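Local coordinates for protein beta-fructofuranosidase (Arabidopsis thaliana, PDB 2OXB) that hydrolyses sucrose and 1-kestose, and less readily neokestose and levan, as a cell-wall invertase of glycosyl hydrolase family 32, at residues 292-297 / 494-499; 422-427 / 444-449. The protein carries 1 engineered substitution. All blocks are in the same frame, centred on the assembly; numbering follows the deposited sequence.

Interaction 1 (292-297 / 494-499); sequences GWTNES and CITSRV. With NAG (2-acetamido-2-deoxy-beta-D-glucopyranose), chain C.
Arg498 reaches from the edge strand 493-498 to the loop 292-297 and supplies most of the strand's share of the contact. Its NE gives a weak, bent hydrogen bond to Asn295 O (2.6 Å, 116° at the hydrogen), the oxygen lying obliquely to the guanidinium. From NH2 a second weak bond, part of a salt bridge, runs to Glu296 OE2 at 2.9 Å; the position of that oxygen is less certain than the rest. Carboxylate and guanidinium planes stand 83° apart. Glu296 CA lies over one guanidinium face, 3.5 Å above the plane, while Thr294 CG2 sits at the edge beside NE and CD.

The aliphatic part of the arginine is used as well: Ser297 CB rests on Arg498 CB at 3.4 Å. Bends at chi2 and chi3 curl the chain and bring NE and NH2 close to Asn295 O. Further along the strand, Thr496 CG2 approaches Thr294 OG1 at 3.9 Å, an outlying packing contact.

Around this shell the loop has its own supports. Lys273 accepts from Thr294 OG1 through its carbonyl and bonds Ser297 OG through NZ; Glu296 OE1 takes the amide of Gly310, and OE2 is also placed to meet Lys306 and Tyr500. The buried arginine charge is therefore probably balanced within a wider charged network.

Asn295 ND2 carries an N-linked NAG, joined to C1 at 1.4 Å and hydrogen-bonded to Asp457. The asparagine side chain lies about 5 Å from that of the substrate-binding Trp16. This is the family 32 domain interface, where the catalytic five-bladed beta-propeller meets the C-terminal beta-sandwich near the active-site pocket.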
loop_
_atom_site.group_PDB
_atom_site.type_symbol
_atom_site.label_atom_id
_atom_site.label_comp_id
_atom_site.label_asym_id
_atom_site.label_seq_id
_atom_site.Cartn_x
_atom_site.Cartn_y
_atom_site.Cartn_z
ATOM N N GLY A 292 3.119 2.569 0.367
ATOM C CA GLY A 292 1.993 2.844 -0.512
ATOM C C GLY A 292 1.595 4.307 -0.430
ATOM O O GLY A 292 1.543 4.876 0.663
ATOM N N TRP A 293 1.297 4.909 -1.582
ATOM C CA TRP A 293 0.939 6.318 -1.652
ATOM C C TRP A 293 -0.469 6.734 -1.181
ATOM O O TRP A 293 -0.584 7.496 -0.222
ATOM C CB TRP A 293 1.239 6.852 -3.066
ATOM C CG TRP A 293 0.563 8.158 -3.409
ATOM C CD1 TRP A 293 0.466 9.272 -2.622
ATOM C CD2 TRP A 293 -0.144 8.462 -4.623
ATOM N NE1 TRP A 293 -0.264 10.245 -3.266
ATOM C CE2 TRP A 293 -0.647 9.776 -4.497
ATOM C CE3 TRP A 293 -0.400 7.747 -5.807
ATOM C CZ2 TRP A 293 -1.392 10.397 -5.506
ATOM C CZ3 TRP A 293 -1.142 8.362 -6.814
ATOM C CH2 TRP A 293 -1.630 9.681 -6.653
ATOM N N THR A 294 -1.542 6.269 -1.805
ATOM C CA THR A 294 -2.881 6.689 -1.342
ATOM C C THR A 294 -3.275 8.121 -1.711
ATOM O O THR A 294 -2.880 9.097 -1.064
ATOM C CB THR A 294 -3.048 6.553 0.200
ATOM O OG1 THR A 294 -3.160 5.171 0.551
ATOM C CG2 THR A 294 -4.310 7.272 0.678
ATOM N N ASN A 295 -4.095 8.198 -2.749
ATOM C CA ASN A 295 -4.645 9.419 -3.300
ATOM C C ASN A 295 -5.167 10.330 -2.218
ATOM O O ASN A 295 -5.050 10.069 -1.027
ATOM C CB ASN A 295 -5.839 9.071 -4.187
ATOM C CG ASN A 295 -5.677 9.525 -5.606
ATOM O OD1 ASN A 295 -4.979 10.499 -5.887
ATOM N ND2 ASN A 295 -6.358 8.825 -6.511
ATOM N N GLU A 296 -5.812 11.385 -2.682
ATOM C CA GLU A 296 -6.432 12.377 -1.834
ATOM C C GLU A 296 -7.920 12.327 -2.206
ATOM O O GLU A 296 -8.273 12.722 -3.314
ATOM C CB GLU A 296 -5.874 13.742 -2.188
ATOM C CG GLU A 296 -6.133 14.799 -1.156
ATOM C CD GLU A 296 -5.138 14.729 -0.021
ATOM O OE1 GLU A 296 -3.933 14.782 -0.325
ATOM O OE2 GLU A 296 -5.563 14.623 1.154
ATOM N N SER A 297 -8.780 11.844 -1.305
ATOM C CA SER A 297 -10.222 11.739 -1.581
ATOM C C SER A 297 -10.982 13.069 -1.598
ATOM O O SER A 297 -12.200 13.088 -1.771
ATOM C CB SER A 297 -10.902 10.802 -0.568
ATOM O OG SER A 297 -10.650 9.431 -0.842
ATOM N N CYS A 494 -6.724 -5.496 4.091
ATOM C CA CYS A 494 -6.311 -4.111 4.227
ATOM C C CYS A 494 -7.107 -3.121 3.374
ATOM O O CYS A 494 -6.826 -2.949 2.190
ATOM C CB CYS A 494 -4.828 -4.020 3.894
ATOM S SG CYS A 494 -3.864 -5.350 4.647
ATOM N N ILE A 495 -8.096 -2.473 3.997
ATOM C CA ILE A 495 -8.945 -1.471 3.342
ATOM C C ILE A 495 -8.708 -0.073 3.945
ATOM O O ILE A 495 -9.162 0.230 5.053
ATOM C CB ILE A 495 -10.447 -1.790 3.503
ATOM C CG1 ILE A 495 -10.777 -3.149 2.889
ATOM C CG2 ILE A 495 -11.275 -0.698 2.830
ATOM C CD1 ILE A 495 -12.226 -3.556 3.070
ATOM N N THR A 496 -8.015 0.776 3.190
ATOM C CA THR A 496 -7.682 2.129 3.623
ATOM C C THR A 496 -8.560 3.163 2.908
ATOM O O THR A 496 -9.035 2.926 1.798
ATOM C CB THR A 496 -6.179 2.407 3.336
ATOM O OG1 THR A 496 -5.698 3.456 4.185
ATOM C CG2 THR A 496 -5.980 2.806 1.883
ATOM N N SER A 497 -8.777 4.307 3.546
ATOM C CA SER A 497 -9.605 5.355 2.952
ATOM C C SER A 497 -9.212 6.765 3.404
ATOM O O SER A 497 -8.292 6.935 4.201
ATOM C CB SER A 497 -11.074 5.088 3.274
ATOM O OG SER A 497 -11.192 4.234 4.394
ATOM N N ARG A 498 -9.916 7.767 2.884
ATOM C CA ARG A 498 -9.647 9.165 3.216
ATOM C C ARG A 498 -10.960 9.865 3.559
ATOM O O ARG A 498 -11.884 9.901 2.740
ATOM C CB ARG A 498 -8.993 9.861 2.025
ATOM C CG ARG A 498 -7.994 8.983 1.291
ATOM C CD ARG A 498 -6.680 8.860 2.028
ATOM N NE ARG A 498 -5.687 9.784 1.488
ATOM C CZ ARG A 498 -5.643 11.084 1.757
ATOM N NH1 ARG A 498 -6.533 11.629 2.571
ATOM N NH2 ARG A 498 -4.713 11.841 1.193
ATOM N N VAL A 499 -11.034 10.410 4.772
ATOM C CA VAL A 499 -12.223 11.104 5.259
ATOM C C VAL A 499 -11.925 12.575 5.565
ATOM O O VAL A 499 -10.796 12.940 5.904
ATOM C CB VAL A 499 -12.822 10.381 6.524
ATOM C CG1 VAL A 499 -11.787 10.287 7.636
ATOM C CG2 VAL A 499 -14.068 11.116 7.013
HETATM C C1 NAG C . -7.532 9.411 -7.123
HETATM C C2 NAG C . -8.698 8.410 -7.122
HETATM C C3 NAG C . -10.048 9.076 -7.457
HETATM C C4 NAG C . -10.258 10.418 -6.750
HETATM C C5 NAG C . -9.009 11.257 -6.998
HETATM C C6 NAG C . -9.021 12.688 -6.476
HETATM C C7 NAG C . -9.093 7.339 -9.253
HETATM C C8 NAG C . -8.458 8.035 -10.453
HETATM N N2 NAG C . -8.435 7.365 -8.095
HETATM O O3 NAG C . -11.116 8.195 -7.137
HETATM O O4 NAG C . -11.398 11.058 -7.299
HETATM O O5 NAG C . -7.879 10.599 -6.417
HETATM O O6 NAG C . -7.861 13.390 -6.910
HETATM O O7 NAG C . -10.183 6.785 -9.384
#

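Interaction 2 (422-427 / 444-449); sequences YTSVYF and CSDQSR
Ser424, Val425 and Tyr426 pair with Asp446, Ser445 and Cys444 as neighbouring antiparallel strands of a beta hairpin. Backbone bonds are sound around Tyr426 and Cys444, whose amides and carbonyls bond reciprocally: Tyr426 N to Cys444 O spans 2.8 Å and Cys444 N to Tyr426 O 2.9 Å. At the other hydrogen-bonded pair, Asp446 N reaches Ser424 O at 3.2 Å, but the return bond from Ser424 N to Asp446 O is weak at 3.5 Å. Between them Val425 and Ser445 form the non-hydrogen-bonded pair. Past the regular pairing, Tyr422 N makes another weak bond, to Arg449 O.

Aromatic and sulfur contacts gather on the face that bears Tyr426, Cys444 and Asp446. With chi1 at 55°, Tyr426 CG sits between the backbone N and the carbonyl carbon, and the ring leans toward the neighbouring strand, where CE1 meets Cys444 CB at 3.4 Å. Cys444 O lies over one ring face. The sulfur, SG, is 4.7 Å from the ring centroid and 54° off its normal, an oblique sulfur-aromatic contact; its disulfide partner is Cys395, and Val400 touches Ser424, Tyr426 and Asp446 on the same face.

Polar side chains mostly brace their own strand end. Ser448 OG donates to Asp446 OD2 at 2.6 Å, and Ser445 OG to Gln447 OE1, which is also hydrogen-bonded to Ser497 OG. On the opposite face Val425 CG2 lies against Ser445 OG and CB, with Leu475 of strand 473-480 also touching the valine.

Joining hairpin bonding to a disulfide, the chemistry implies that one face of the strand pair is covalently tied to the segment around Cys395, while the valine face packs against the other sheet of the beta-sandwich.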
loop_
_atom_site.group_PDB
_atom_site.type_symbol
_atom_site.label_atom_id
_atom_site.label_comp_id
_atom_site.label_asym_id
_atom_site.label_seq_id
_atom_site.Cartn_x
_atom_site.Cartn_y
_atom_site.Cartn_z
ATOM N N TYR A 422 -20.021 9.800 10.292
ATOM C CA TYR A 422 -19.154 8.777 10.877
ATOM C C TYR A 422 -18.652 7.829 9.788
ATOM O O TYR A 422 -19.188 7.789 8.671
ATOM C CB TYR A 422 -19.918 7.970 11.939
ATOM C CG TYR A 422 -21.146 7.300 11.379
ATOM C CD1 TYR A 422 -21.083 6.017 10.830
ATOM C CD2 TYR A 422 -22.348 8.009 11.266
ATOM C CE1 TYR A 422 -22.187 5.468 10.170
ATOM C CE2 TYR A 422 -23.452 7.475 10.608
ATOM C CZ TYR A 422 -23.366 6.205 10.056
ATOM O OH TYR A 422 -24.447 5.709 9.357
ATOM N N THR A 423 -17.608 7.075 10.122
ATOM C CA THR A 423 -17.033 6.105 9.201
ATOM C C THR A 423 -17.251 4.757 9.846
ATOM O O THR A 423 -17.139 4.628 11.055
ATOM C CB THR A 423 -15.549 6.402 8.956
ATOM O OG1 THR A 423 -15.445 7.506 8.043
ATOM C CG2 THR A 423 -14.845 5.190 8.375
ATOM N N SER A 424 -17.581 3.750 9.052
ATOM C CA SER A 424 -17.878 2.459 9.639
ATOM C C SER A 424 -17.299 1.226 8.981
ATOM O O SER A 424 -17.868 0.691 8.036
ATOM C CB SER A 424 -19.393 2.317 9.729
ATOM O OG SER A 424 -19.991 2.805 8.531
ATOM N N VAL A 425 -16.163 0.775 9.495
ATOM C CA VAL A 425 -15.537 -0.430 8.989
ATOM C C VAL A 425 -16.119 -1.548 9.850
ATOM O O VAL A 425 -16.166 -1.440 11.081
ATOM C CB VAL A 425 -14.024 -0.373 9.171
ATOM C CG1 VAL A 425 -13.403 -1.700 8.794
ATOM C CG2 VAL A 425 -13.455 0.760 8.326
ATOM N N TYR A 426 -16.574 -2.619 9.215
ATOM C CA TYR A 426 -17.167 -3.702 9.968
ATOM C C TYR A 426 -17.076 -5.026 9.237
ATOM O O TYR A 426 -16.458 -5.123 8.177
ATOM C CB TYR A 426 -18.623 -3.357 10.252
ATOM C CG TYR A 426 -19.413 -3.046 9.006
ATOM C CD1 TYR A 426 -19.771 -4.056 8.121
ATOM C CD2 TYR A 426 -19.785 -1.742 8.700
ATOM C CE1 TYR A 426 -20.483 -3.782 6.963
ATOM C CE2 TYR A 426 -20.498 -1.448 7.535
ATOM C CZ TYR A 426 -20.843 -2.477 6.670
ATOM O OH TYR A 426 -21.546 -2.207 5.518
ATOM N N PHE A 427 -17.710 -6.034 9.827
ATOM C CA PHE A 427 -17.745 -7.395 9.300
ATOM C C PHE A 427 -19.172 -7.876 9.076
ATOM O O PHE A 427 -20.116 -7.351 9.670
ATOM C CB PHE A 427 -17.102 -8.365 10.284
ATOM C CG PHE A 427 -15.616 -8.243 10.377
ATOM C CD1 PHE A 427 -14.816 -8.566 9.283
ATOM C CD2 PHE A 427 -15.009 -7.834 11.563
ATOM C CE1 PHE A 427 -13.434 -8.489 9.366
ATOM C CE2 PHE A 427 -13.620 -7.752 11.659
ATOM C CZ PHE A 427 -12.833 -8.081 10.556
ATOM N N CYS A 444 -16.147 -4.648 5.306
ATOM C CA CYS A 444 -16.614 -3.449 4.603
ATOM C C CYS A 444 -16.096 -2.194 5.283
ATOM O O CYS A 444 -15.921 -2.162 6.499
ATOM C CB CYS A 444 -18.136 -3.353 4.603
ATOM S SG CYS A 444 -19.051 -4.609 3.652
ATOM N N SER A 445 -15.865 -1.158 4.485
ATOM C CA SER A 445 -15.391 0.139 4.984
ATOM C C SER A 445 -16.278 1.192 4.342
ATOM O O SER A 445 -15.951 1.725 3.286
ATOM C CB SER A 445 -13.937 0.386 4.579
ATOM O OG SER A 445 -13.439 1.537 5.221
ATOM N N ASP A 446 -17.414 1.463 4.978
ATOM C CA ASP A 446 -18.375 2.433 4.468
ATOM C C ASP A 446 -17.893 3.876 4.570
ATOM O O ASP A 446 -17.376 4.309 5.607
ATOM C CB ASP A 446 -19.694 2.298 5.216
ATOM C CG ASP A 446 -20.872 2.212 4.284
ATOM O OD1 ASP A 446 -21.116 1.098 3.747
ATOM O OD2 ASP A 446 -21.536 3.259 4.082
ATOM N N GLN A 447 -18.092 4.631 3.496
ATOM C CA GLN A 447 -17.658 6.024 3.447
ATOM C C GLN A 447 -18.792 6.997 3.116
ATOM O O GLN A 447 -18.604 8.213 3.137
ATOM C CB GLN A 447 -16.531 6.125 2.426
ATOM C CG GLN A 447 -15.507 4.986 2.568
ATOM C CD GLN A 447 -14.490 5.238 3.677
ATOM O OE1 GLN A 447 -13.875 4.305 4.203
ATOM N NE2 GLN A 447 -14.296 6.510 4.020
ATOM N N SER A 448 -19.966 6.437 2.824
ATOM C CA SER A 448 -21.184 7.182 2.483
ATOM C C SER A 448 -21.518 8.375 3.386
ATOM O O SER A 448 -22.024 9.384 2.914
ATOM C CB SER A 448 -22.362 6.219 2.489
ATOM O OG SER A 448 -22.468 5.624 3.765
ATOM N N ARG A 449 -21.268 8.244 4.685
ATOM C CA ARG A 449 -21.530 9.332 5.628
ATOM C C ARG A 449 -20.246 9.790 6.335
ATOM O O ARG A 449 -20.313 10.437 7.376
ATOM C CB ARG A 449 -22.573 8.914 6.688
ATOM C CG ARG A 449 -24.055 8.929 6.231
ATOM C CD ARG A 449 -24.475 7.640 5.525
ATOM N NE ARG A 449 -25.167 7.892 4.258
ATOM C CZ ARG A 449 -26.278 8.616 4.130
ATOM N NH1 ARG A 449 -26.846 9.168 5.196
ATOM N NH2 ARG A 449 -26.816 8.795 2.930
#

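Interaction 1 crosses between domains, whereas interaction 2 lies wholly inside the C-terminal beta-sandwich, nested in the chain loop that interaction 1 closes. Both are largely buried, though 422-427 / 444-449 runs out to the surface at Arg449. One depends on side chains, an arginine serving a loop carbonyl and a carboxylate; the other on regular backbone pairing with a disulfide alongside. Their centres are 14 Å apart, yet they touch: Ser497 OG and Gln447 OE1, 2.7 Å apart, probably share a hydrogen bond, and Ile495 CG2 packs on Ser445 CB. Strand 493-498 thus faces the loop with Arg498 and the hairpin with Ile495 and Ser497.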